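PDB 2EJ5: enoyl-CoA hydratase subunit II from Geobacillus kaustophilus, which probably catalyses the hydration of enoyl-CoA thioesters in phenylacetic acid breakdown, as a member of the enoyl-CoA hydratase/isomerase (crotonase) family. Local coordinates for residues T4-V9 and W15-R20; V98-G103 and S183-E188. One frame throughout, in Å; residues are numbered along the deposited sequence.

Contact 1. Residues T4-V9 and W15-R20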
ATOM      1  N   THR A   4     -28.440  12.124 -19.392  1.00 31.07           N
ATOM      2  CA  THR A   4     -27.215  12.779 -18.922  1.00 30.53           C
ATOM      3  C   THR A   4     -25.965  11.972 -19.288  1.00 29.70           C
ATOM      4  O   THR A   4     -24.856  12.462 -19.146  1.00 29.21           O
ATOM      5  CB  THR A   4     -27.217  12.998 -17.403  1.00 30.23           C
ATOM      6  OG1 THR A   4     -27.227  11.720 -16.753  1.00 32.35           O
ATOM      7  CG2 THR A   4     -28.445  13.827 -16.971  1.00 31.40           C
ATOM      8  N   ILE A   5     -26.171  10.739 -19.725  1.00 29.26           N
ATOM      9  CA  ILE A   5     -25.091   9.901 -20.231  1.00 29.52           C
ATOM     10  C   ILE A   5     -25.513   9.262 -21.547  1.00 30.76           C
ATOM     11  O   ILE A   5     -26.711   9.267 -21.923  1.00 30.41           O
ATOM     12  CB  ILE A   5     -24.709   8.771 -19.226  1.00 29.79           C
ATOM     13  CG1 ILE A   5     -25.762   7.664 -19.239  1.00 29.17           C
ATOM     14  CG2 ILE A   5     -24.465   9.356 -17.794  1.00 26.41           C
ATOM     15  CD1 ILE A   5     -25.326   6.395 -18.577  1.00 31.36           C
ATOM     16  N   ARG A   6     -24.516   8.702 -22.219  1.00 30.84           N
ATOM     17  CA  ARG A   6     -24.675   7.917 -23.431  1.00 32.50           C
ATOM     18  C   ARG A   6     -24.137   6.532 -23.095  1.00 31.25           C
ATOM     19  O   ARG A   6     -23.064   6.391 -22.478  1.00 30.43           O
ATOM     20  CB  ARG A   6     -23.908   8.582 -24.591  1.00 31.83           C
ATOM     21  CG  ARG A   6     -24.301   8.150 -26.001  1.00 35.85           C
ATOM     22  CD  ARG A   6     -23.815   9.217 -27.035  1.00 36.11           C
ATOM     23  NE  ARG A   6     -22.358   9.256 -27.156  1.00 41.47           N
ATOM     24  CZ  ARG A   6     -21.625  10.364 -27.278  1.00 44.40           C
ATOM     25  NH1 ARG A   6     -22.196  11.568 -27.269  1.00 43.05           N
ATOM     26  NH2 ARG A   6     -20.302  10.263 -27.374  1.00 44.23           N
ATOM     27  N   TYR A   7     -24.924   5.518 -23.446  1.00 29.74           N
ATOM     28  CA  TYR A   7     -24.552   4.143 -23.251  1.00 29.38           C
ATOM     29  C   TYR A   7     -24.689   3.461 -24.592  1.00 30.10           C
ATOM     30  O   TYR A   7     -25.777   3.423 -25.161  1.00 29.43           O
ATOM     31  CB  TYR A   7     -25.450   3.484 -22.200  1.00 28.23           C
ATOM     32  CG  TYR A   7     -25.129   2.038 -21.921  1.00 27.84           C
ATOM     33  CD1 TYR A   7     -24.057   1.674 -21.078  1.00 25.53           C
ATOM     34  CD2 TYR A   7     -25.888   1.026 -22.485  1.00 25.97           C
ATOM     35  CE1 TYR A   7     -23.769   0.335 -20.828  1.00 24.41           C
ATOM     36  CE2 TYR A   7     -25.591  -0.300 -22.256  1.00 25.95           C
ATOM     37  CZ  TYR A   7     -24.537  -0.647 -21.414  1.00 26.19           C
ATOM     38  OH  TYR A   7     -24.290  -1.984 -21.174  1.00 24.53           O
ATOM     39  N   GLU A   8     -23.575   2.949 -25.101  1.00 29.89           N
ATOM     40  CA  GLU A   8     -23.528   2.349 -26.426  1.00 31.01           C
ATOM     41  C   GLU A   8     -22.577   1.157 -26.368  1.00 29.40           C
ATOM     42  O   GLU A   8     -21.430   1.302 -25.955  1.00 29.08           O
ATOM     43  CB  GLU A   8     -23.012   3.399 -27.411  1.00 30.96           C
ATOM     44  CG  GLU A   8     -23.280   3.105 -28.876  1.00 34.26           C
ATOM     45  CD  GLU A   8     -22.817   4.237 -29.790  1.00 34.53           C
ATOM     46  OE1 GLU A   8     -22.838   5.436 -29.377  1.00 38.00           O
ATOM     47  OE2 GLU A   8     -22.426   3.919 -30.939  1.00 42.22           O
ATOM     48  N   VAL A   9     -23.067  -0.024 -26.715  1.00 28.21           N
ATOM     49  CA  VAL A   9     -22.204  -1.175 -26.882  1.00 27.62           C
ATOM     50  C   VAL A   9     -21.663  -1.179 -28.337  1.00 28.99           C
ATOM     51  O   VAL A   9     -22.437  -1.134 -29.305  1.00 28.42           O
ATOM     52  CB  VAL A   9     -22.917  -2.510 -26.508  1.00 27.91           C
ATOM     53  CG1 VAL A   9     -22.004  -3.730 -26.699  1.00 28.60           C
ATOM     54  CG2 VAL A   9     -23.426  -2.476 -25.061  1.00 27.14           C
ATOM     55  N   TRP A  15     -19.546   1.519 -23.951  1.00 18.62           N
ATOM     56  CA  TRP A  15     -19.016   2.854 -23.871  1.00 20.14           C
ATOM     57  C   TRP A  15     -20.022   3.660 -23.041  1.00 21.01           C
ATOM     58  O   TRP A  15     -21.178   3.890 -23.459  1.00 23.54           O
ATOM     59  CB  TRP A  15     -18.814   3.424 -25.272  1.00 20.63           C
ATOM     60  CG  TRP A  15     -17.746   2.679 -26.044  1.00 20.38           C
ATOM     61  CD1 TRP A  15     -17.891   1.495 -26.768  1.00 22.16           C
ATOM     62  CD2 TRP A  15     -16.366   3.039 -26.140  1.00 18.42           C
ATOM     63  NE1 TRP A  15     -16.680   1.119 -27.300  1.00 21.49           N
ATOM     64  CE2 TRP A  15     -15.728   2.049 -26.939  1.00 21.58           C
ATOM     65  CE3 TRP A  15     -15.599   4.100 -25.626  1.00 19.87           C
ATOM     66  CZ2 TRP A  15     -14.360   2.099 -27.232  1.00 21.96           C
ATOM     67  CZ3 TRP A  15     -14.250   4.153 -25.912  1.00 21.31           C
ATOM     68  CH2 TRP A  15     -13.637   3.153 -26.722  1.00 21.43           C
ATOM     69  N   LEU A  16     -19.615   4.021 -21.833  1.00 20.01           N
ATOM     70  CA  LEU A  16     -20.452   4.815 -20.934  1.00 20.19           C
ATOM     71  C   LEU A  16     -19.890   6.223 -20.951  1.00 20.58           C
ATOM     72  O   LEU A  16     -18.821   6.532 -20.386  1.00 19.45           O
ATOM     73  CB  LEU A  16     -20.509   4.145 -19.534  1.00 19.92           C
ATOM     74  CG  LEU A  16     -21.658   4.553 -18.582  1.00 19.74           C
ATOM     75  CD1 LEU A  16     -21.739   3.672 -17.335  1.00 20.16           C
ATOM     76  CD2 LEU A  16     -21.620   6.039 -18.223  1.00 19.76           C
ATOM     77  N   THR A  17     -20.559   7.112 -21.685  1.00 21.32           N
ATOM     78  CA  THR A  17     -20.046   8.455 -21.815  1.00 22.23           C
ATOM     79  C   THR A  17     -20.867   9.397 -20.914  1.00 23.75           C
ATOM     80  O   THR A  17     -22.096   9.511 -21.064  1.00 22.47           O
ATOM     81  CB  THR A  17     -20.067   8.905 -23.282  1.00 22.38           C
ATOM     82  OG1 THR A  17     -19.198   8.055 -24.049  1.00 24.65           O
ATOM     83  CG2 THR A  17     -19.632  10.316 -23.427  1.00 22.37           C
ATOM     84  N   LEU A  18     -20.187  10.050 -19.974  1.00 24.26           N
ATOM     85  CA  LEU A  18     -20.811  11.072 -19.138  1.00 25.09           C
ATOM     86  C   LEU A  18     -21.101  12.295 -20.000  1.00 25.99           C
ATOM     87  O   LEU A  18     -20.198  12.799 -20.663  1.00 26.85           O
ATOM     88  CB  LEU A  18     -19.871  11.484 -18.003  1.00 24.43           C
ATOM     89  CG  LEU A  18     -19.262  10.336 -17.175  1.00 23.95           C
ATOM     90  CD1 LEU A  18     -18.407  10.922 -16.038  1.00 19.94           C
ATOM     91  CD2 LEU A  18     -20.349   9.371 -16.639  1.00 23.88           C
ATOM     92  N   ASN A  19     -22.339  12.799 -19.963  1.00 26.84           N
ATOM     93  CA  ASN A  19     -22.823  13.670 -21.052  1.00 26.46           C
ATOM     94  C   ASN A  19     -23.571  14.955 -20.609  1.00 27.43           C
ATOM     95  O   ASN A  19     -24.743  15.140 -20.908  1.00 27.38           O
ATOM     96  CB  ASN A  19     -23.663  12.809 -22.008  1.00 26.25           C
ATOM     97  CG  ASN A  19     -23.764  13.382 -23.416  1.00 27.89           C
ATOM     98  OD1 ASN A  19     -22.998  14.258 -23.800  1.00 24.90           O
ATOM     99  ND2 ASN A  19     -24.707  12.847 -24.207  1.00 26.96           N
ATOM    100  N   ARG A  20     -22.873  15.832 -19.883  1.00 27.99           N
ATOM    101  CA  ARG A  20     -23.346  17.180 -19.564  1.00 28.02           C
ATOM    102  C   ARG A  20     -22.172  18.074 -19.885  1.00 27.33           C
ATOM    103  O   ARG A  20     -21.631  18.745 -19.019  1.00 26.97           O
ATOM    104  CB  ARG A  20     -23.794  17.310 -18.095  1.00 27.64           C
ATOM    105  CG  ARG A  20     -25.068  16.503 -17.787  1.00 29.04           C
ATOM    106  CD  ARG A  20     -25.565  16.663 -16.346  1.00 29.66           C
ATOM    107  NE  ARG A  20     -26.129  17.987 -16.057  1.00 29.43           N
ATOM    108  CZ  ARG A  20     -25.575  18.882 -15.247  1.00 31.67           C
ATOM    109  NH1 ARG A  20     -24.430  18.602 -14.626  1.00 31.16           N
ATOM    110  NH2 ARG A  20     -26.155  20.075 -15.054  1.00 27.58           N
TER
HETATM  111  O   HOH W   1     -17.704   8.967 -26.080  1.00 28.26           O
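R6 leaves its strand with CG anti to the backbone N (chi1 -162°) and bends at chi3, which lays its side chain alongside that of T17 in the N-terminal beta hairpin of the crotonase fold. T17 CG2 lies against one face of the guanidinium, offset toward its rim, 4.0 Å from R6 NH2. A water joins the pair: it lies 2.7 Å from T17 OG1 and accepts a weak bond from R6 NH2. The backbones run antiparallel, their axes 170° apart. R6 and T17 form a hydrogen-bonded pair joined by two N-H...O bonds, and E8 and W15 form the next. At the open end of the hairpin the bond from N19 N to T4 O is weak. The face of I5, Y7, L16 and L18 is mainly apolar: I5 CD1 packs against L16 CD2 at 3.7 Å, and helix 29-44 touches Y7 and L18 there. T4 and R20 also lie side by side through their carbons, but their polar ends are held elsewhere, T4 OG1 by E34 and R20 NH1 by D65 and the carbonyl of A26. The W15 indole presents its edge to E8 O, with W15 CD1 3.6 Å from it.

Contact 2. Residues V98-G103 and S183-E188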
ATOM      1  N   VAL A  98     -12.522   0.619 -17.654  1.00 14.90           N
ATOM      2  CA  VAL A  98     -11.495   1.565 -17.935  1.00 14.33           C
ATOM      3  C   VAL A  98     -12.031   2.974 -17.801  1.00 15.17           C
ATOM      4  O   VAL A  98     -13.029   3.323 -18.442  1.00 16.60           O
ATOM      5  CB  VAL A  98     -11.003   1.383 -19.433  1.00 13.72           C
ATOM      6  CG1 VAL A  98      -9.854   2.322 -19.707  1.00 12.92           C
ATOM      7  CG2 VAL A  98     -10.645  -0.083 -19.705  1.00 13.74           C
ATOM      8  N   ALA A  99     -11.381   3.793 -16.990  1.00 15.23           N
ATOM      9  CA  ALA A  99     -11.622   5.250 -16.985  1.00 15.25           C
ATOM     10  C   ALA A  99     -10.745   5.850 -18.080  1.00 14.84           C
ATOM     11  O   ALA A  99      -9.526   5.817 -17.976  1.00 15.27           O
ATOM     12  CB  ALA A  99     -11.276   5.848 -15.650  1.00 12.65           C
ATOM     13  N   ALA A 100     -11.374   6.292 -19.168  1.00 15.00           N
ATOM     14  CA  ALA A 100     -10.699   7.014 -20.225  1.00 15.42           C
ATOM     15  C   ALA A 100     -10.774   8.519 -19.915  1.00 16.78           C
ATOM     16  O   ALA A 100     -11.749   9.208 -20.295  1.00 17.83           O
ATOM     17  CB  ALA A 100     -11.354   6.699 -21.582  1.00 16.25           C
ATOM     18  N   VAL A 101      -9.781   9.017 -19.179  1.00 16.92           N
ATOM     19  CA  VAL A 101      -9.831  10.362 -18.624  1.00 17.91           C
ATOM     20  C   VAL A 101      -9.338  11.332 -19.718  1.00 19.09           C
ATOM     21  O   VAL A 101      -8.139  11.551 -19.869  1.00 19.72           O
ATOM     22  CB  VAL A 101      -8.972  10.484 -17.307  1.00 17.88           C
ATOM     23  CG1 VAL A 101      -9.111  11.922 -16.685  1.00 16.65           C
ATOM     24  CG2 VAL A 101      -9.380   9.394 -16.308  1.00 14.99           C
ATOM     25  N   ASN A 102     -10.284  11.847 -20.499  1.00 20.25           N
ATOM     26  CA  ASN A 102     -10.011  12.712 -21.668  1.00 20.54           C
ATOM     27  C   ASN A 102      -9.602  14.148 -21.348  1.00 21.57           C
ATOM     28  O   ASN A 102      -8.990  14.822 -22.185  1.00 21.41           O
ATOM     29  CB  ASN A 102     -11.231  12.751 -22.597  1.00 20.18           C
ATOM     30  CG  ASN A 102     -12.507  13.119 -21.875  1.00 21.19           C
ATOM     31  OD1 ASN A 102     -12.983  12.370 -21.011  1.00 15.68           O
ATOM     32  ND2 ASN A 102     -13.107  14.262 -22.255  1.00 20.38           N
ATOM     33  N   GLY A 103      -9.928  14.611 -20.141  1.00 20.73           N
ATOM     34  CA  GLY A 103      -9.549  15.956 -19.718  1.00 21.12           C
ATOM     35  C   GLY A 103      -9.662  16.024 -18.199  1.00 21.13           C
ATOM     36  O   GLY A 103      -9.416  15.025 -17.523  1.00 21.05           O
ATOM     37  N   SER A 183      -3.380  13.229 -30.440  1.00 28.34           N
ATOM     38  CA  SER A 183      -3.722  12.713 -31.777  1.00 28.69           C
ATOM     39  C   SER A 183      -4.069  11.214 -31.766  1.00 28.58           C
ATOM     40  O   SER A 183      -4.785  10.734 -32.645  1.00 29.07           O
ATOM     41  CB  SER A 183      -2.571  12.969 -32.751  1.00 29.18           C
ATOM     42  OG  SER A 183      -1.416  12.304 -32.312  1.00 28.51           O
ATOM     43  N   ASP A 184      -3.545  10.494 -30.769  1.00 27.55           N
ATOM     44  CA  ASP A 184      -3.628   9.023 -30.655  1.00 26.47           C
ATOM     45  C   ASP A 184      -4.805   8.560 -29.793  1.00 25.43           C
ATOM     46  O   ASP A 184      -5.081   7.372 -29.681  1.00 24.27           O
ATOM     47  CB  ASP A 184      -2.352   8.496 -30.018  1.00 26.04           C
ATOM     48  CG  ASP A 184      -1.152   8.594 -30.948  1.00 27.76           C
ATOM     49  OD1 ASP A 184      -1.349   8.937 -32.139  1.00 27.79           O
ATOM     50  OD2 ASP A 184      -0.028   8.321 -30.488  1.00 29.72           O
ATOM     51  N   TRP A 185      -5.483   9.524 -29.198  1.00 24.35           N
ATOM     52  CA  TRP A 185      -6.424   9.278 -28.128  1.00 23.42           C
ATOM     53  C   TRP A 185      -7.518   8.287 -28.501  1.00 23.62           C
ATOM     54  O   TRP A 185      -7.622   7.220 -27.875  1.00 22.49           O
ATOM     55  CB  TRP A 185      -7.040  10.604 -27.669  1.00 24.10           C
ATOM     56  CG  TRP A 185      -8.066  10.429 -26.581  1.00 23.70           C
ATOM     57  CD1 TRP A 185      -9.425  10.671 -26.657  1.00 24.49           C
ATOM     58  CD2 TRP A 185      -7.816   9.946 -25.252  1.00 24.33           C
ATOM     59  NE1 TRP A 185     -10.028  10.375 -25.440  1.00 23.69           N
ATOM     60  CE2 TRP A 185      -9.062   9.921 -24.570  1.00 23.88           C
ATOM     61  CE3 TRP A 185      -6.656   9.547 -24.564  1.00 22.98           C
ATOM     62  CZ2 TRP A 185      -9.169   9.523 -23.242  1.00 23.44           C
ATOM     63  CZ3 TRP A 185      -6.777   9.127 -23.249  1.00 23.64           C
ATOM     64  CH2 TRP A 185      -8.018   9.131 -22.603  1.00 22.14           C
ATOM     65  N   GLU A 186      -8.329   8.612 -29.520  1.00 22.30           N
ATOM     66  CA  GLU A 186      -9.496   7.767 -29.797  1.00 23.57           C
ATOM     67  C   GLU A 186      -9.078   6.319 -30.135  1.00 22.20           C
ATOM     68  O   GLU A 186      -9.704   5.358 -29.691  1.00 20.66           O
ATOM     69  CB  GLU A 186     -10.409   8.350 -30.903  1.00 25.15           C
ATOM     70  CG  GLU A 186     -10.808   9.828 -30.762  1.00 31.57           C
ATOM     71  CD  GLU A 186     -11.923  10.084 -29.726  1.00 39.19           C
ATOM     72  OE1 GLU A 186     -12.542   9.109 -29.227  1.00 44.41           O
ATOM     73  OE2 GLU A 186     -12.188  11.278 -29.420  1.00 42.20           O
ATOM     74  N   GLU A 187      -8.003   6.164 -30.909  1.00 22.28           N
ATOM     75  CA  GLU A 187      -7.599   4.828 -31.349  1.00 20.73           C
ATOM     76  C   GLU A 187      -6.976   4.018 -30.222  1.00 20.00           C
ATOM     77  O   GLU A 187      -7.247   2.827 -30.101  1.00 20.20           O
ATOM     78  CB  GLU A 187      -6.634   4.875 -32.552  1.00 20.82           C
ATOM     79  CG  GLU A 187      -6.172   3.490 -33.008  1.00 19.61           C
ATOM     80  CD  GLU A 187      -7.246   2.676 -33.718  1.00 23.85           C
ATOM     81  OE1 GLU A 187      -8.337   3.203 -34.040  1.00 27.85           O
ATOM     82  OE2 GLU A 187      -6.998   1.481 -33.962  1.00 25.84           O
ATOM     83  N   GLU A 188      -6.142   4.641 -29.406  1.00 19.72           N
ATOM     84  CA  GLU A 188      -5.489   3.879 -28.322  1.00 20.73           C
ATOM     85  C   GLU A 188      -6.459   3.435 -27.247  1.00 19.66           C
ATOM     86  O   GLU A 188      -6.310   2.327 -26.697  1.00 20.05           O
ATOM     87  CB  GLU A 188      -4.365   4.668 -27.685  1.00 20.96           C
ATOM     88  CG  GLU A 188      -3.268   4.957 -28.630  1.00 27.29           C
ATOM     89  CD  GLU A 188      -2.113   4.027 -28.462  1.00 36.47           C
ATOM     90  OE1 GLU A 188      -2.326   2.784 -28.296  1.00 38.66           O
ATOM     91  OE2 GLU A 188      -0.980   4.563 -28.496  1.00 42.08           O
TER
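W185 of helix 185-197 drives its indole against the end of strand 97-101, a helix-on-sheet contact within the crotonase fold. With CG anti to the backbone N (chi1 178°), the side chain spans a gap in which the closest CA atoms, those of W185 and N102, are 8.1 Å apart. The benzene end does most of the touching. CZ2 lies 3.9 Å from A100 CB and 3.7 Å from N102 CA, while CH2 approaches V101 O; A100 C and V101 N meet the ring at its edge, close to its plane. All four residues are buried, and S122 of the neighbouring strand also touches the indole. An alanine in place of W185 would probably open a gap beside A100 and N102 and cost this part of the helix its contact with V101. The polar end of N102 turns from the ring, and its OD1 accepts a hydrogen bond from G55 N. Within 183-188 the packing rests on W185 alone, though V189 further along touches A100: E186 and E187 are exposed, and S183 OG, also on the exposed side, makes a weak hydrogen bond to D184 OD1 at 3.4 Å. On its pyrrole side the indole meets N102, with W185 NE1 3.9 Å from N102 CB.

How the contacts relate
Both contacts reach the same six-stranded mixed sheet, but at different places in it. Contact 1 joins its outermost strand, 5-10, to the adjacent 13-18, whereas contact 2 joins an inner strand, 97-101, to a helix packed on the sheet. Strand 50-55 lies between them and bonds to the backbones of both 13-18 and 97-101; the contact centres are about 15 Å apart and the contacts do not touch. Contact 1 is partly buried, built on main-chain hydrogen bonds, with a mainly apolar face and one that carries a water and the exposed R6 and E8. Contact 2 is wholly buried where it touches, smaller, and made by van der Waals packing of one aromatic side chain.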